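Local coordinates for protein muconate cycloisomerase (Azorhizobium caulinodans, PDB 3MY9) that belongs to the enolase superfamily, joining an N-terminal enolase-like domain to a TIM-barrel-like domain that carries magnesium ions, at residues 6-11 / 40-45. Numbering follows the deposited sequence.
Sequences SVVERI and LEVTSA
Leu40 and Ile11 meet through their methyl ends, CD1 to CD1 at 4.0 Å, where strand 40-44 runs antiparallel to strand 8-11 in the antiparallel sheet that includes the N-terminal strands of this enolase-superfamily protein; the pairing is interrupted by a classic beta bulge. The backbone O of Glu41 receives a CA-H...O contact from Ile11 CA at 3.2 Å, while the Glu41 carboxylate forms a salt bridge with Arg12. Val42 stands in a non-hydrogen-bonded pair with Ile11, and the two side chains run abreast on the same face of the sheet. With CG1 anti to the backbone N (chi1 -174°), Val42 sets that methyl against both methyls of Val8, CG2 lying at 3.7 Å, and leaves CG2 to Ile11. This apolar face is covered by helix 102-120, through Val108, Leu112, Ala111 and Ile115, and by helix 64-79, through Ile79. Thr43 faces two residues at once, which defines the bulge: its carbonyl O accepts from Glu9 N at 2.9 Å and from Arg10 N at a longer 3.3 Å, both donors in the carbonyl plane. Thr43 N returns a bond to Arg10 O, completing a hydrogen-bonded pair. On the face bearing these two side chains, the extended Arg10 chain passes CG by Thr43 CB and carries its guanidinium over Thr43 CG2, which lies 4.1 Å from the plane and toward its rim. Beyond the bulge the register has shifted by one, pairing Ser44 with Val8; Ser44 OG bonds Ile48 N in the turn that follows. Past the last bridge, Ala45 N donates to Val7 O at 2.9 Å, approaching nearly in line with the C=O bond, and Ala45 CB rests 3.8 Å from Val7 CG2.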
loop_
_atom_site.group_PDB
_atom_site.type_symbol
_atom_site.label_atom_id
_atom_site.label_comp_id
_atom_site.label_asym_id
_atom_site.label_seq_id
_atom_site.Cartn_x
_atom_site.Cartn_y
_atom_site.Cartn_z
ATOM N N SER A 6 30.332 -39.055 -18.920
ATOM C CA SER A 6 29.758 -39.800 -20.028
ATOM C C SER A 6 28.559 -39.093 -20.632
ATOM O O SER A 6 27.935 -38.229 -20.001
ATOM C CB SER A 6 29.359 -41.218 -19.588
ATOM O OG SER A 6 28.975 -42.010 -20.702
ATOM N N VAL A 7 28.244 -39.478 -21.862
ATOM C CA VAL A 7 27.171 -38.860 -22.616
ATOM C C VAL A 7 26.034 -39.836 -22.871
ATOM O O VAL A 7 26.235 -41.049 -22.858
ATOM C CB VAL A 7 27.691 -38.326 -23.959
ATOM C CG1 VAL A 7 28.587 -37.113 -23.726
ATOM C CG2 VAL A 7 28.419 -39.427 -24.727
ATOM N N VAL A 8 24.837 -39.299 -23.084
ATOM C CA VAL A 8 23.713 -40.093 -23.544
ATOM C C VAL A 8 24.005 -40.614 -24.954
ATOM O O VAL A 8 24.454 -39.858 -25.825
ATOM C CB VAL A 8 22.425 -39.277 -23.602
ATOM C CG1 VAL A 8 21.347 -40.042 -24.353
ATOM C CG2 VAL A 8 21.949 -38.894 -22.178
ATOM N N GLU A 9 23.734 -41.902 -25.166
ATOM C CA GLU A 9 23.989 -42.566 -26.447
ATOM C C GLU A 9 22.705 -42.938 -27.200
ATOM O O GLU A 9 22.675 -42.859 -28.429
ATOM C CB GLU A 9 24.857 -43.807 -26.238
ATOM C CG GLU A 9 25.543 -44.305 -27.510
ATOM C CD GLU A 9 26.432 -45.501 -27.247
ATOM O OE1 GLU A 9 26.190 -46.198 -26.236
ATOM O OE2 GLU A 9 27.371 -45.746 -28.035
ATOM N N ARG A 10 21.664 -43.363 -26.489
ATOM C CA ARG A 10 20.364 -43.620 -27.119
ATOM C C ARG A 10 19.221 -43.600 -26.130
ATOM O O ARG A 10 19.419 -43.775 -24.929
ATOM C CB ARG A 10 20.354 -44.971 -27.830
ATOM C CG ARG A 10 20.575 -46.172 -26.925
ATOM C CD ARG A 10 20.417 -47.471 -27.704
ATOM N NE ARG A 10 20.832 -48.637 -26.924
ATOM C CZ ARG A 10 22.097 -49.011 -26.711
ATOM N NH1 ARG A 10 23.116 -48.312 -27.203
ATOM N NH2 ARG A 10 22.348 -50.098 -25.987
ATOM N N ILE A 11 18.017 -43.398 -26.650
ATOM C CA ILE A 11 16.815 -43.543 -25.849
ATOM C C ILE A 11 15.827 -44.498 -26.512
ATOM O O ILE A 11 15.915 -44.778 -27.714
ATOM C CB ILE A 11 16.129 -42.185 -25.565
ATOM C CG1 ILE A 11 15.579 -41.552 -26.845
ATOM C CG2 ILE A 11 17.104 -41.235 -24.866
ATOM C CD1 ILE A 11 14.864 -40.241 -26.608
ATOM N N LEU A 40 10.499 -43.640 -20.384
ATOM C CA LEU A 40 11.676 -43.291 -21.163
ATOM C C LEU A 40 12.845 -44.062 -20.591
ATOM O O LEU A 40 13.073 -44.041 -19.385
ATOM C CB LEU A 40 11.947 -41.784 -21.040
ATOM C CG LEU A 40 13.274 -41.224 -21.571
ATOM C CD1 LEU A 40 13.231 -41.053 -23.082
ATOM C CD2 LEU A 40 13.591 -39.885 -20.879
ATOM N N GLU A 41 13.585 -44.739 -21.454
ATOM C CA GLU A 41 14.793 -45.421 -21.045
ATOM C C GLU A 41 15.963 -44.723 -21.708
ATOM O O GLU A 41 16.031 -44.643 -22.936
ATOM C CB GLU A 41 14.764 -46.898 -21.474
ATOM C CG GLU A 41 15.978 -47.712 -21.003
ATOM C CD GLU A 41 16.258 -48.940 -21.874
ATOM O OE1 GLU A 41 16.139 -48.837 -23.112
ATOM O OE2 GLU A 41 16.623 -50.003 -21.322
ATOM N N VAL A 42 16.896 -44.238 -20.902
ATOM C CA VAL A 42 18.091 -43.606 -21.447
ATOM C C VAL A 42 19.300 -44.477 -21.178
ATOM O O VAL A 42 19.396 -45.100 -20.126
ATOM C CB VAL A 42 18.286 -42.198 -20.868
ATOM C CG1 VAL A 42 19.458 -41.505 -21.574
ATOM C CG2 VAL A 42 17.017 -41.402 -21.036
ATOM N N THR A 43 20.203 -44.540 -22.154
ATOM C CA THR A 43 21.380 -45.389 -22.065
ATOM C C THR A 43 22.645 -44.599 -22.388
ATOM O O THR A 43 22.730 -43.974 -23.435
ATOM C CB THR A 43 21.260 -46.587 -23.029
ATOM O OG1 THR A 43 19.954 -47.181 -22.902
ATOM C CG2 THR A 43 22.350 -47.619 -22.741
ATOM N N SER A 44 23.626 -44.632 -21.492
ATOM C CA SER A 44 24.870 -43.881 -21.686
ATOM C C SER A 44 25.845 -44.584 -22.620
ATOM O O SER A 44 25.705 -45.778 -22.900
ATOM C CB SER A 44 25.583 -43.675 -20.355
ATOM O OG SER A 44 26.152 -44.902 -19.924
ATOM N N ALA A 45 26.860 -43.837 -23.058
ATOM C CA ALA A 45 27.945 -44.371 -23.903
ATOM C C ALA A 45 28.791 -45.427 -23.190
ATOM O O ALA A 45 29.484 -46.209 -23.848
ATOM C CB ALA A 45 28.848 -43.234 -24.407
#